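Local coordinates for protein glycoside Hydrolase (Bacteroides plebeius, PDB 5T3B) that probably hydrolyses glycosidic bonds in a polysaccharide, as a family 50 glycoside hydrolase of a subfamily enriched in human gut Bacteroidetes, at residues A127-D132 against F438-D443; F390-E395 against F407-Q412; N401-G406 against E444-G449; R415-Q420 against T462-D467. All coordinates share one frame; numbering follows the deposited sequence. Where two conformers were deposited one is given.

Interaction 1 (A127-D132 against F438-D443); sequences ASFRMD and FKYLDD
F129 and Y440 carry a buried loop-to-loop contact, formed where the chain leaves the neighbouring parallel strands 120-126 and 432-437. The edge of F129 meets the face of Y440, a T-shaped pair with centroids 4.8 Å apart. CG of Y440 stands anti to its backbone N (chi1 175°), which lays the ring against F129; L441 CD2 lies over the opposite face and R130 O at the edge. Y440 N donates to A127 O at 2.9 Å, placing the backbone. The small A127 lets its CB rest 3.7 Å from F438 CD1, just before the cis peptide into K439. If Y440 were an alanine, F129 would probably face a gap and W148 would lose the phenol it bonds. One water joins S128 O to L441 N, and another bridges D132 O and D442 O. K439 NZ grips L441 O at 2.7 Å and D443 OD1, which probably balances this buried charge, while a water on NZ also donates to D132 OD2.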
loop_
_atom_site.group_PDB
_atom_site.type_symbol
_atom_site.label_atom_id
_atom_site.label_comp_id
_atom_site.label_asym_id
_atom_site.label_seq_id
_atom_site.Cartn_x
_atom_site.Cartn_y
_atom_site.Cartn_z
ATOM N N ALA A 127 -1.005 8.260 2.642
ATOM C CA ALA A 127 0.445 8.187 2.566
ATOM C C ALA A 127 1.105 9.562 2.770
ATOM O O ALA A 127 0.506 10.622 2.493
ATOM C CB ALA A 127 0.897 7.624 1.220
ATOM N N SER A 128 2.359 9.554 3.187
ATOM C CA SER A 128 3.175 10.766 3.207
ATOM C C SER A 128 2.606 11.858 4.075
ATOM O O SER A 128 2.580 13.015 3.690
ATOM C CB SER A 128 3.469 11.264 1.806
ATOM O OG SER A 128 3.956 10.244 1.001
ATOM N N PHE A 129 2.180 11.508 5.272
ATOM C CA PHE A 129 1.641 12.477 6.197
ATOM C C PHE A 129 2.861 13.170 6.875
ATOM O O PHE A 129 3.499 12.677 7.817
ATOM C CB PHE A 129 0.765 11.822 7.245
ATOM C CG PHE A 129 0.138 12.769 8.207
ATOM C CD1 PHE A 129 -0.752 13.756 7.785
ATOM C CD2 PHE A 129 0.442 12.712 9.567
ATOM C CE1 PHE A 129 -1.317 14.646 8.676
ATOM C CE2 PHE A 129 -0.100 13.629 10.440
ATOM C CZ PHE A 129 -0.969 14.599 9.973
ATOM N N ARG A 130 3.151 14.363 6.356
ATOM C CA ARG A 130 4.317 15.157 6.713
ATOM C C ARG A 130 3.986 16.604 6.412
ATOM O O ARG A 130 3.046 16.909 5.651
ATOM C CB ARG A 130 5.572 14.687 6.012
ATOM C CG ARG A 130 5.513 14.755 4.562
ATOM C CD ARG A 130 6.798 14.105 3.993
ATOM N NE ARG A 130 7.864 15.061 4.247
ATOM C CZ ARG A 130 8.982 15.104 3.531
ATOM N NH1 ARG A 130 9.209 14.211 2.551
ATOM N NH2 ARG A 130 9.863 16.045 3.777
ATOM N N MET A 131 4.721 17.507 7.051
ATOM C CA MET A 131 4.501 18.955 6.874
ATOM C C MET A 131 5.262 19.483 5.708
ATOM O O MET A 131 6.180 20.250 5.865
ATOM C CB MET A 131 4.830 19.704 8.184
ATOM C CG MET A 131 3.840 19.320 9.301
ATOM S SD MET A 131 4.401 19.834 10.954
ATOM C CE MET A 131 5.620 18.591 11.278
ATOM N N ASP A 132 4.887 19.029 4.514
ATOM C CA ASP A 132 5.662 19.354 3.289
ATOM C C ASP A 132 4.856 20.150 2.274
ATOM O O ASP A 132 4.995 20.026 1.068
ATOM C CB ASP A 132 6.392 18.117 2.732
ATOM C CG ASP A 132 5.507 17.143 2.067
ATOM O OD1 ASP A 132 4.315 17.194 2.239
ATOM O OD2 ASP A 132 6.060 16.268 1.380
ATOM N N PHE A 438 -2.461 7.650 -2.036
ATOM C CA PHE A 438 -1.217 8.343 -2.182
ATOM C C PHE A 438 -1.512 9.658 -2.858
ATOM O O PHE A 438 -1.851 9.662 -4.041
ATOM C CB PHE A 438 -0.230 7.498 -2.998
ATOM C CG PHE A 438 1.130 8.092 -3.161
ATOM C CD1 PHE A 438 2.131 7.818 -2.254
ATOM C CD2 PHE A 438 1.428 8.985 -4.170
ATOM C CE1 PHE A 438 3.382 8.387 -2.330
ATOM C CE2 PHE A 438 2.685 9.524 -4.288
ATOM C CZ PHE A 438 3.653 9.232 -3.380
ATOM N N LYS A 439 -1.503 10.808 -2.140
ATOM C CA LYS A 439 -0.930 11.039 -0.819
ATOM C C LYS A 439 -1.601 12.222 -0.171
ATOM O O LYS A 439 -2.541 12.795 -0.692
ATOM C CB LYS A 439 0.597 11.168 -0.894
ATOM C CG LYS A 439 1.066 12.345 -1.715
ATOM C CD LYS A 439 2.607 12.442 -1.720
ATOM C CE LYS A 439 3.187 13.373 -2.746
ATOM N NZ LYS A 439 3.169 14.786 -2.287
ATOM N N TYR A 440 -1.078 12.561 1.023
ATOM C CA TYR A 440 -1.648 13.646 1.815
ATOM C C TYR A 440 -1.718 14.978 1.046
ATOM O O TYR A 440 -2.803 15.515 0.892
ATOM C CB TYR A 440 -0.796 13.752 3.092
ATOM C CG TYR A 440 -1.120 14.876 4.029
ATOM C CD1 TYR A 440 -2.419 15.141 4.462
ATOM C CD2 TYR A 440 -0.100 15.679 4.512
ATOM C CE1 TYR A 440 -2.682 16.185 5.311
ATOM C CE2 TYR A 440 -0.357 16.729 5.414
ATOM C CZ TYR A 440 -1.666 16.965 5.774
ATOM O OH TYR A 440 -1.911 18.036 6.619
ATOM N N LEU A 441 -0.558 15.479 0.608
ATOM C CA LEU A 441 -0.474 16.765 -0.076
ATOM C C LEU A 441 -0.052 16.659 -1.507
ATOM O O LEU A 441 0.709 15.777 -1.888
ATOM C CB LEU A 441 0.603 17.684 0.589
ATOM C CG LEU A 441 0.348 18.022 2.018
ATOM C CD1 LEU A 441 1.495 18.697 2.659
ATOM C CD2 LEU A 441 -0.860 18.834 2.213
ATOM N N ASP A 442 -0.533 17.612 -2.278
ATOM C CA ASP A 442 0.061 17.836 -3.593
ATOM C C ASP A 442 1.556 18.069 -3.500
ATOM O O ASP A 442 2.053 18.620 -2.506
ATOM C CB ASP A 442 -0.552 19.078 -4.250
ATOM C CG ASP A 442 -1.905 18.907 -4.836
ATOM O OD1 ASP A 442 -2.413 17.787 -4.982
ATOM O OD2 ASP A 442 -2.432 20.002 -5.191
ATOM N N ASP A 443 2.285 17.685 -4.553
ATOM C CA ASP A 443 3.541 18.342 -4.812
ATOM C C ASP A 443 3.271 19.757 -5.274
ATOM O O ASP A 443 2.198 20.050 -5.760
ATOM C CB ASP A 443 4.365 17.585 -5.868
ATOM C CG ASP A 443 4.799 16.199 -5.515
ATOM O OD1 ASP A 443 4.820 15.841 -4.348
ATOM O OD2 ASP A 443 5.240 15.525 -6.540
HETATM O O HOH W 1 2.310 14.659 1.435
HETATM O O HOH W 2 4.222 18.096 -0.887
HETATM O O HOH W 3 4.803 14.541 0.119
#

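Interaction 2 (F390-E395 against F407-Q412). With EDO (1,2-ethanediol), chain G.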
loop_
_atom_site.group_PDB
_atom_site.type_symbol
_atom_site.label_atom_id
_atom_site.label_comp_id
_atom_site.label_asym_id
_atom_site.label_seq_id
_atom_site.Cartn_x
_atom_site.Cartn_y
_atom_site.Cartn_z
ATOM N N PHE A 390 -2.349 4.370 -4.533
ATOM C CA PHE A 390 -3.137 4.534 -5.730
ATOM C C PHE A 390 -3.631 6.000 -5.693
ATOM O O PHE A 390 -3.748 6.573 -4.615
ATOM C CB PHE A 390 -4.281 3.555 -5.848
ATOM C CG PHE A 390 -5.435 3.826 -4.929
ATOM C CD1 PHE A 390 -5.301 3.579 -3.552
ATOM C CD2 PHE A 390 -6.653 4.273 -5.393
ATOM C CE1 PHE A 390 -6.346 3.867 -2.685
ATOM C CE2 PHE A 390 -7.697 4.530 -4.519
ATOM C CZ PHE A 390 -7.564 4.339 -3.158
ATOM N N TYR A 391 -3.883 6.577 -6.883
ATOM C CA TYR A 391 -4.481 7.905 -7.007
ATOM C C TYR A 391 -4.714 8.218 -8.463
ATOM O O TYR A 391 -4.202 7.541 -9.348
ATOM C CB TYR A 391 -3.575 9.020 -6.408
ATOM C CG TYR A 391 -2.278 9.250 -7.082
ATOM C CD1 TYR A 391 -1.163 8.420 -6.913
ATOM C CD2 TYR A 391 -2.087 10.329 -7.941
ATOM C CE1 TYR A 391 0.013 8.648 -7.560
ATOM C CE2 TYR A 391 -0.915 10.517 -8.586
ATOM C CZ TYR A 391 0.137 9.675 -8.433
ATOM O OH TYR A 391 1.341 9.874 -9.130
ATOM N N THR A 392 -5.440 9.320 -8.677
ATOM C CA THR A 392 -5.469 10.071 -9.922
ATOM C C THR A 392 -5.166 11.512 -9.659
ATOM O O THR A 392 -5.251 11.975 -8.510
ATOM C CB THR A 392 -6.817 9.944 -10.649
ATOM O OG1 THR A 392 -7.858 10.480 -9.839
ATOM C CG2 THR A 392 -7.105 8.501 -11.024
ATOM N N LYS A 393 -4.830 12.222 -10.755
ATOM C CA LYS A 393 -4.503 13.660 -10.720
ATOM C C LYS A 393 -5.606 14.391 -11.472
ATOM O O LYS A 393 -6.106 13.919 -12.490
ATOM C CB LYS A 393 -3.224 13.890 -11.540
ATOM C CG LYS A 393 -2.014 13.120 -11.100
ATOM C CD LYS A 393 -0.933 13.067 -12.205
ATOM C CE LYS A 393 0.255 12.187 -11.885
ATOM N NZ LYS A 393 1.123 12.158 -13.110
ATOM N N GLY A 394 -5.907 15.610 -11.051
ATOM C CA GLY A 394 -6.913 16.456 -11.720
ATOM C C GLY A 394 -6.316 17.502 -12.639
ATOM O O GLY A 394 -5.494 18.329 -12.226
ATOM N N GLU A 395 -6.759 17.501 -13.883
ATOM C CA GLU A 395 -6.313 18.485 -14.862
ATOM C C GLU A 395 -6.764 19.903 -14.510
ATOM O O GLU A 395 -6.065 20.875 -14.801
ATOM C CB GLU A 395 -6.853 18.073 -16.239
ATOM C CG GLU A 395 -6.532 19.046 -17.350
ATOM C CD GLU A 395 -7.058 18.515 -18.710
ATOM O OE1 GLU A 395 -8.319 18.416 -18.860
ATOM O OE2 GLU A 395 -6.230 18.282 -19.626
ATOM N N PHE A 407 -3.057 8.235 -13.075
ATOM C CA PHE A 407 -3.649 8.792 -14.269
ATOM C C PHE A 407 -4.208 10.201 -14.049
ATOM O O PHE A 407 -4.567 10.547 -12.916
ATOM C CB PHE A 407 -4.740 7.888 -14.802
ATOM C CG PHE A 407 -4.323 6.493 -15.187
ATOM C CD1 PHE A 407 -3.141 6.209 -15.802
ATOM C CD2 PHE A 407 -5.213 5.489 -14.971
ATOM C CE1 PHE A 407 -2.860 4.903 -16.256
ATOM C CE2 PHE A 407 -4.967 4.219 -15.374
ATOM C CZ PHE A 407 -3.827 3.936 -16.057
ATOM N N VAL A 408 -4.301 10.945 -15.132
ATOM C CA VAL A 408 -4.937 12.259 -15.110
ATOM C C VAL A 408 -6.410 12.153 -15.521
ATOM O O VAL A 408 -6.724 11.529 -16.533
ATOM C CB VAL A 408 -4.242 13.210 -16.087
ATOM C CG1 VAL A 408 -4.889 14.603 -16.069
ATOM C CG2 VAL A 408 -2.755 13.304 -15.776
ATOM N N VAL A 409 -7.285 12.755 -14.723
ATOM C CA VAL A 409 -8.693 12.857 -15.001
ATOM C C VAL A 409 -9.034 14.345 -15.116
ATOM O O VAL A 409 -8.187 15.200 -14.860
ATOM C CB VAL A 409 -9.570 12.126 -13.978
ATOM C CG1 VAL A 409 -9.315 10.619 -14.007
ATOM C CG2 VAL A 409 -9.379 12.659 -12.586
ATOM N N ARG A 410 -10.258 14.643 -15.523
ATOM C CA ARG A 410 -10.518 16.049 -15.860
ATOM C C ARG A 410 -10.557 16.996 -14.664
ATOM O O ARG A 410 -10.185 18.168 -14.778
ATOM C CB ARG A 410 -11.809 16.189 -16.654
ATOM C CG ARG A 410 -11.787 15.562 -18.032
ATOM C CD ARG A 410 -10.843 16.242 -18.960
ATOM N NE ARG A 410 -11.010 15.711 -20.326
ATOM C CZ ARG A 410 -10.231 16.040 -21.321
ATOM N NH1 ARG A 410 -9.230 16.893 -21.165
ATOM N NH2 ARG A 410 -10.473 15.509 -22.504
ATOM N N ASP A 411 -11.104 16.535 -13.527
ATOM C CA ASP A 411 -11.395 17.439 -12.404
ATOM C C ASP A 411 -11.502 16.664 -11.115
ATOM O O ASP A 411 -11.378 15.421 -11.106
ATOM C CB ASP A 411 -12.610 18.278 -12.720
ATOM C CG ASP A 411 -13.824 17.513 -12.933
ATOM O OD1 ASP A 411 -13.938 16.350 -12.476
ATOM O OD2 ASP A 411 -14.770 18.038 -13.590
ATOM N N GLN A 412 -11.710 17.382 -10.020
ATOM C CA GLN A 412 -11.743 16.737 -8.707
ATOM C C GLN A 412 -12.916 15.769 -8.568
ATOM O O GLN A 412 -12.758 14.727 -7.949
ATOM C CB GLN A 412 -11.770 17.782 -7.581
ATOM C CG GLN A 412 -10.567 18.712 -7.588
ATOM C CD GLN A 412 -9.251 17.975 -7.543
ATOM O OE1 GLN A 412 -8.312 18.175 -8.389
ATOM N NE2 GLN A 412 -9.156 17.152 -6.598
HETATM C C1 EDO G . 3.818 7.876 -7.346
HETATM O O1 EDO G . 3.524 9.072 -7.837
HETATM C C2 EDO G . 3.625 6.874 -8.444
HETATM O O2 EDO G . 4.514 7.020 -9.591
HETATM O O HOH W 4 -4.255 6.037 -11.636
HETATM O O HOH W 5 -10.007 19.594 -17.126
HETATM O O HOH W 6 -6.607 18.325 -22.164
#
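A parallel beta ladder joins strand 392-394, the end of a strand in a central parallel barrel consistent with a (beta/alpha)8 fold, to the short strand 407-409, with K393 and V408 paired at its middle. The segment axes approach to 4.5 Å and are 39° apart. K393 bonds through both backbone groups to the residues flanking V408: its N donates to F407 O at 2.7 Å, and its O receives V409 N at 2.8 Å. E395 N then reaches V409 O at 2.9 Å. Where the ladder frays, a water links Y391 O to F407 N.

Beta-branched valines suit this extended backbone. V408 CG2 lies 4.0 Å from K393 CD on one face, while V409 CG2 touches T392 OG1 on the other. The lysine chain runs straight on past V408, and its NZ is taken by the carbonyls of N401, S403 and G404. G394 suits its place because a CB would probably crowd the Q412 side chain, and D411 caps the helix that follows.

Beyond the strands, E395 and R410 lie side by side, their planes turned 34° apart. NH1 of R410 meets OE1 of E395 at 2.9 Å on the syn side of the carboxylate, with OE1 in the guanidinium plane, while R410 NE is paired with E46.

Interaction 3 (N401-G406 against E444-G449); sequences NSSGAG and EDCNKG. With EDO (1,2-ethanediol), chain G; EDO (1,2-ethanediol), chain J.
The touching parts of two irregular loops, 401-404 and 445-448, run 55° apart, and the CA atoms of N401 and C446 come within 4.3 Å. N401 N donates almost straight to D445 O at 3.0 Å. N401 has a positive phi (71°), which asparagine tolerates well, and its amide lies alongside the side chain of N447, the centre of an inverse gamma turn. The small thiol of C446 fits against the loop, SG 3.3 Å from S403 O. K448 runs out fully extended: NZ donates to S403 OG at 3.1 Å in one of that serine's two conformers, but its stronger partner is D443. An alanine in place of K448 would probably leave D443 with K439 as its lysine partner and remove the ammonium donor from S403 OG. Waters tie S403 N to D445 O and S403 OG to D445 OD1. G404 N and A405 N bind ethanediols, probably from the crystallisation liquor. Loops beyond barrel strands commonly shape the substrate cleft in (beta/alpha)8 glycosidases, and these may do so here.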
loop_
_atom_site.group_PDB
_atom_site.type_symbol
_atom_site.label_atom_id
_atom_site.label_comp_id
_atom_site.label_asym_id
_atom_site.label_seq_id
_atom_site.Cartn_x
_atom_site.Cartn_y
_atom_site.Cartn_z
ATOM N N ASN A 401 1.704 18.202 -13.456
ATOM C CA ASN A 401 1.025 16.914 -13.400
ATOM C C ASN A 401 1.811 15.811 -14.100
ATOM O O ASN A 401 1.279 14.703 -14.229
ATOM C CB ASN A 401 -0.457 16.923 -13.914
ATOM C CG ASN A 401 -1.474 17.395 -12.895
ATOM O OD1 ASN A 401 -2.684 17.659 -13.265
ATOM N ND2 ASN A 401 -1.113 17.487 -11.687
ATOM N N SER A 402 3.059 16.032 -14.505
ATOM C CA SER A 402 3.778 14.999 -15.214
ATOM C C SER A 402 4.368 13.922 -14.299
ATOM O O SER A 402 4.457 12.770 -14.691
ATOM C CB SER A 402 4.787 15.590 -16.175
ATOM O OG SER A 402 5.779 16.266 -15.499
ATOM N N SER A 403 4.784 14.275 -13.090
ATOM C CA SER A 403 5.451 13.301 -12.261
ATOM C C SER A 403 4.443 12.311 -11.711
ATOM O O SER A 403 3.325 12.653 -11.367
ATOM C CB SER A 403 6.166 13.978 -11.118
ATOM O OG SER A 403 5.241 14.521 -10.182
ATOM N N GLY A 404 4.878 11.065 -11.621
ATOM C CA GLY A 404 4.089 10.008 -10.996
ATOM C C GLY A 404 3.222 9.264 -11.983
ATOM O O GLY A 404 2.822 9.808 -13.026
ATOM N N ALA A 405 2.861 8.048 -11.577
ATOM C CA ALA A 405 2.137 7.147 -12.415
ATOM C C ALA A 405 0.617 7.249 -12.356
ATOM O O ALA A 405 -0.065 6.658 -13.156
ATOM C CB ALA A 405 2.565 5.716 -12.112
ATOM N N GLY A 406 0.070 8.011 -11.418
ATOM C CA GLY A 406 -1.353 8.126 -11.352
ATOM C C GLY A 406 -1.939 8.752 -12.604
ATOM O O GLY A 406 -1.351 9.713 -13.139
ATOM N N GLU A 444 4.257 20.654 -5.199
ATOM C CA GLU A 444 4.025 22.010 -5.682
ATOM C C GLU A 444 3.561 22.011 -7.133
ATOM O O GLU A 444 2.755 22.875 -7.524
ATOM C CB GLU A 444 5.250 22.895 -5.473
ATOM C CG GLU A 444 4.947 24.383 -5.681
ATOM C CD GLU A 444 6.025 25.297 -5.092
ATOM O OE1 GLU A 444 7.140 24.755 -4.903
ATOM O OE2 GLU A 444 5.778 26.534 -4.845
ATOM N N ASP A 445 3.982 21.022 -7.920
ATOM C CA ASP A 445 3.676 20.952 -9.326
ATOM C C ASP A 445 2.952 19.692 -9.766
ATOM O O ASP A 445 2.946 19.342 -10.966
ATOM C CB ASP A 445 4.930 21.118 -10.138
ATOM C CG ASP A 445 5.951 20.069 -9.882
ATOM O OD1 ASP A 445 5.728 19.148 -9.000
ATOM O OD2 ASP A 445 7.071 20.134 -10.475
ATOM N N CYS A 446 2.242 19.025 -8.845
ATOM C CA CYS A 446 1.509 17.821 -9.274
ATOM C C CYS A 446 0.360 17.527 -8.314
ATOM O O CYS A 446 0.604 17.463 -7.098
ATOM C CB CYS A 446 2.442 16.624 -9.414
ATOM S SG CYS A 446 1.613 15.212 -10.184
ATOM N N ASN A 447 -0.795 17.232 -8.845
ATOM C CA ASN A 447 -1.998 16.969 -8.085
ATOM C C ASN A 447 -2.061 15.508 -7.587
ATOM O O ASN A 447 -2.931 14.771 -8.030
ATOM C CB ASN A 447 -3.235 17.387 -8.842
ATOM C CG ASN A 447 -4.497 17.240 -8.031
ATOM O OD1 ASN A 447 -4.513 17.455 -6.754
ATOM N ND2 ASN A 447 -5.560 16.944 -8.679
ATOM N N LYS A 448 -1.159 15.188 -6.672
ATOM C CA LYS A 448 -1.158 13.879 -6.006
ATOM C C LYS A 448 -1.916 13.888 -4.709
ATOM O O LYS A 448 -2.145 12.853 -4.131
ATOM C CB LYS A 448 0.286 13.442 -5.744
ATOM C CG LYS A 448 1.152 13.242 -6.968
ATOM C CD LYS A 448 2.609 12.975 -6.624
ATOM C CE LYS A 448 3.449 12.823 -7.842
ATOM N NZ LYS A 448 4.939 12.929 -7.509
ATOM N N GLY A 449 -2.365 15.040 -4.243
ATOM C CA GLY A 449 -2.834 15.110 -2.884
ATOM C C GLY A 449 -4.313 15.033 -2.674
ATOM O O GLY A 449 -5.107 15.359 -3.559
HETATM C C1 EDO G . 3.818 7.876 -7.346
HETATM O O1 EDO G . 3.524 9.072 -7.837
HETATM C C2 EDO G . 3.625 6.874 -8.444
HETATM O O2 EDO G . 4.514 7.020 -9.591
HETATM C C1 EDO J . 8.937 10.441 -11.935
HETATM O O1 EDO J . 7.637 10.503 -12.521
HETATM C C2 EDO J . 8.664 11.095 -10.620
HETATM O O2 EDO J . 7.727 10.232 -9.939
HETATM O O HOH W 7 4.900 17.154 -12.073
HETATM O O HOH W 8 6.278 16.634 -8.729
#

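Interaction 4 (R415-Q420 against T462-D467); sequences RGFAYQ and TKYMSD
Y464 and G416 bring together helices 412-427 and 459-469, consistent with neighbouring outer helices of a (beta/alpha)8 barrel. The axes of 415-420 and 462-467 approach to 8.2 Å and are inclined at 20°. T462 faces away from the partner helix, and its carbonyl O receives both S466 N and S466 OG. K463 stays on the outer side, where its aliphatic CD lies over one face of the Y464 ring. The opposite face of that ring receives the edge of F417, a T-shaped pair with centroids 5.1 Å apart. Close approach is possible here because G416 has no side chain: its CA sits 3.6 Å from Y464 CB, where a CB would run into the ring. The phenol of Y464 bonds to Q413, and its O accepts NE2 of Q420 at 3.1 Å, the OE1 of that amide being taken by L63 N. M465 comes next, with CG 3.6 Å above the centre of the Y419 ring in a CH-pi contact; its SD stands farther off above that face, a looser Met-aromatic contact. Y419 reaches N469 and W435 through its hydroxyl. D467 is salt-bridged to K463, and a water bound to Q420 NE2 donates to D467 OD2 at 2.7 Å.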
loop_
_atom_site.group_PDB
_atom_site.type_symbol
_atom_site.label_atom_id
_atom_site.label_comp_id
_atom_site.label_asym_id
_atom_site.label_seq_id
_atom_site.Cartn_x
_atom_site.Cartn_y
_atom_site.Cartn_z
ATOM N N ARG A 415 -11.740 12.647 -9.987
ATOM C CA ARG A 415 -10.866 11.971 -9.069
ATOM C C ARG A 415 -11.697 11.179 -8.070
ATOM O O ARG A 415 -11.310 10.065 -7.646
ATOM C CB ARG A 415 -9.900 12.922 -8.344
ATOM C CG ARG A 415 -8.931 13.687 -9.213
ATOM C CD ARG A 415 -8.123 14.650 -8.376
ATOM N NE ARG A 415 -7.061 13.973 -7.660
ATOM C CZ ARG A 415 -6.480 14.460 -6.553
ATOM N NH1 ARG A 415 -6.930 15.511 -5.876
ATOM N NH2 ARG A 415 -5.416 13.835 -6.098
ATOM N N GLY A 416 -12.770 11.777 -7.625
ATOM C CA GLY A 416 -13.692 11.097 -6.703
ATOM C C GLY A 416 -14.313 9.868 -7.325
ATOM O O GLY A 416 -14.401 8.802 -6.691
ATOM N N PHE A 417 -14.781 9.999 -8.579
ATOM C CA PHE A 417 -15.310 8.848 -9.292
ATOM C C PHE A 417 -14.272 7.738 -9.446
ATOM O O PHE A 417 -14.579 6.536 -9.250
ATOM C CB PHE A 417 -15.842 9.224 -10.657
ATOM C CG PHE A 417 -17.030 10.195 -10.689
ATOM C CD1 PHE A 417 -17.880 10.394 -9.631
ATOM C CD2 PHE A 417 -17.279 10.896 -11.853
ATOM C CE1 PHE A 417 -18.971 11.245 -9.698
ATOM C CE2 PHE A 417 -18.381 11.742 -11.960
ATOM C CZ PHE A 417 -19.212 11.930 -10.878
ATOM N N ALA A 418 -13.029 8.109 -9.781
ATOM C CA ALA A 418 -11.962 7.122 -9.906
ATOM C C ALA A 418 -11.680 6.453 -8.557
ATOM O O ALA A 418 -11.381 5.264 -8.518
ATOM C CB ALA A 418 -10.726 7.763 -10.432
ATOM N N TYR A 419 -11.702 7.217 -7.471
ATOM C CA TYR A 419 -11.498 6.639 -6.153
ATOM C C TYR A 419 -12.588 5.607 -5.881
ATOM O O TYR A 419 -12.283 4.494 -5.419
ATOM C CB TYR A 419 -11.526 7.733 -5.061
ATOM C CG TYR A 419 -11.297 7.231 -3.681
ATOM C CD1 TYR A 419 -12.356 6.820 -2.872
ATOM C CD2 TYR A 419 -10.051 7.228 -3.121
ATOM C CE1 TYR A 419 -12.190 6.387 -1.585
ATOM C CE2 TYR A 419 -9.871 6.782 -1.815
ATOM C CZ TYR A 419 -10.938 6.387 -1.033
ATOM O OH TYR A 419 -10.658 5.983 0.254
ATOM N N GLN A 420 -13.849 5.963 -6.134
ATOM C CA GLN A 420 -14.941 5.007 -5.929
ATOM C C GLN A 420 -14.769 3.775 -6.776
ATOM O O GLN A 420 -14.974 2.648 -6.280
ATOM C CB GLN A 420 -16.320 5.630 -6.133
ATOM C CG GLN A 420 -16.573 6.790 -5.216
ATOM C CD GLN A 420 -18.049 7.124 -5.110
ATOM O OE1 GLN A 420 -18.822 6.796 -6.002
ATOM N NE2 GLN A 420 -18.424 7.761 -4.020
ATOM N N THR A 462 -12.955 14.620 -1.456
ATOM C CA THR A 462 -13.193 14.054 -0.138
ATOM C C THR A 462 -14.666 13.657 0.049
ATOM O O THR A 462 -14.951 12.715 0.816
ATOM C CB THR A 462 -12.703 14.942 0.970
ATOM O OG1 THR A 462 -13.428 16.151 0.990
ATOM C CG2 THR A 462 -11.262 15.175 0.907
ATOM N N LYS A 463 -15.589 14.309 -0.629
ATOM C CA LYS A 463 -16.988 13.901 -0.575
ATOM C C LYS A 463 -17.135 12.488 -1.074
ATOM O O LYS A 463 -17.766 11.632 -0.413
ATOM C CB LYS A 463 -17.821 14.867 -1.408
ATOM C CG LYS A 463 -19.355 14.554 -1.494
ATOM C CD LYS A 463 -19.656 13.554 -2.614
ATOM C CE LYS A 463 -21.128 13.390 -2.941
ATOM N NZ LYS A 463 -21.855 12.858 -1.788
ATOM N N TYR A 464 -16.583 12.219 -2.263
ATOM C CA TYR A 464 -16.717 10.866 -2.829
ATOM C C TYR A 464 -15.920 9.818 -2.023
ATOM O O TYR A 464 -16.350 8.653 -1.924
ATOM C CB TYR A 464 -16.311 10.833 -4.310
ATOM C CG TYR A 464 -17.307 11.623 -5.149
ATOM C CD1 TYR A 464 -18.577 11.161 -5.384
ATOM C CD2 TYR A 464 -17.026 12.893 -5.597
ATOM C CE1 TYR A 464 -19.493 11.891 -6.070
ATOM C CE2 TYR A 464 -17.937 13.664 -6.233
ATOM C CZ TYR A 464 -19.178 13.148 -6.498
ATOM O OH TYR A 464 -20.109 13.901 -7.219
ATOM N N MET A 465 -14.756 10.234 -1.499
ATOM C CA MET A 465 -14.002 9.339 -0.623
ATOM C C MET A 465 -14.806 8.943 0.593
ATOM O O MET A 465 -14.844 7.777 0.977
ATOM C CB MET A 465 -12.695 9.974 -0.144
ATOM C CG MET A 465 -11.692 10.191 -1.239
ATOM S SD MET A 465 -10.308 11.166 -0.525
ATOM C CE MET A 465 -8.915 10.567 -1.426
ATOM N N SER A 466 -15.477 9.939 1.202
ATOM C CA SER A 466 -16.257 9.730 2.441
ATOM C C SER A 466 -17.347 8.710 2.169
ATOM O O SER A 466 -17.620 7.823 2.996
ATOM C CB SER A 466 -16.900 11.052 2.895
ATOM O OG SER A 466 -15.946 12.017 3.278
ATOM N N ASP A 467 -18.057 8.849 1.027
ATOM C CA ASP A 467 -19.182 7.990 0.757
ATOM C C ASP A 467 -18.756 6.505 0.727
ATOM O O ASP A 467 -19.455 5.629 1.234
ATOM C CB ASP A 467 -19.873 8.385 -0.551
ATOM C CG ASP A 467 -20.602 9.714 -0.434
ATOM O OD1 ASP A 467 -21.029 10.120 0.693
ATOM O OD2 ASP A 467 -20.774 10.291 -1.531
HETATM O O HOH W 9 -21.252 8.873 -3.785
#

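In the fold
From the N terminus, the chain leaves strand 120-126 through 127-132, and more than 300 residues pass before 438-443 returns to close interaction 1 beside strand 432-437. Interaction 2 is nested inside that loop and closes a short one, pairing strand 407-409 alongside strand 385-394. Interaction 3 starts within this short loop at 401-406 and ends after interaction 1, so it crosses both; K393 and the salt bridge D443-K448 join the three. Interaction 4 follows interaction 2 in series and crosses interactions 1 and 3, pairing the helices after strands 407-409 and 432-437. R415 connects it inward, bonding T392 O of interaction 2 and G449 O of interaction 3.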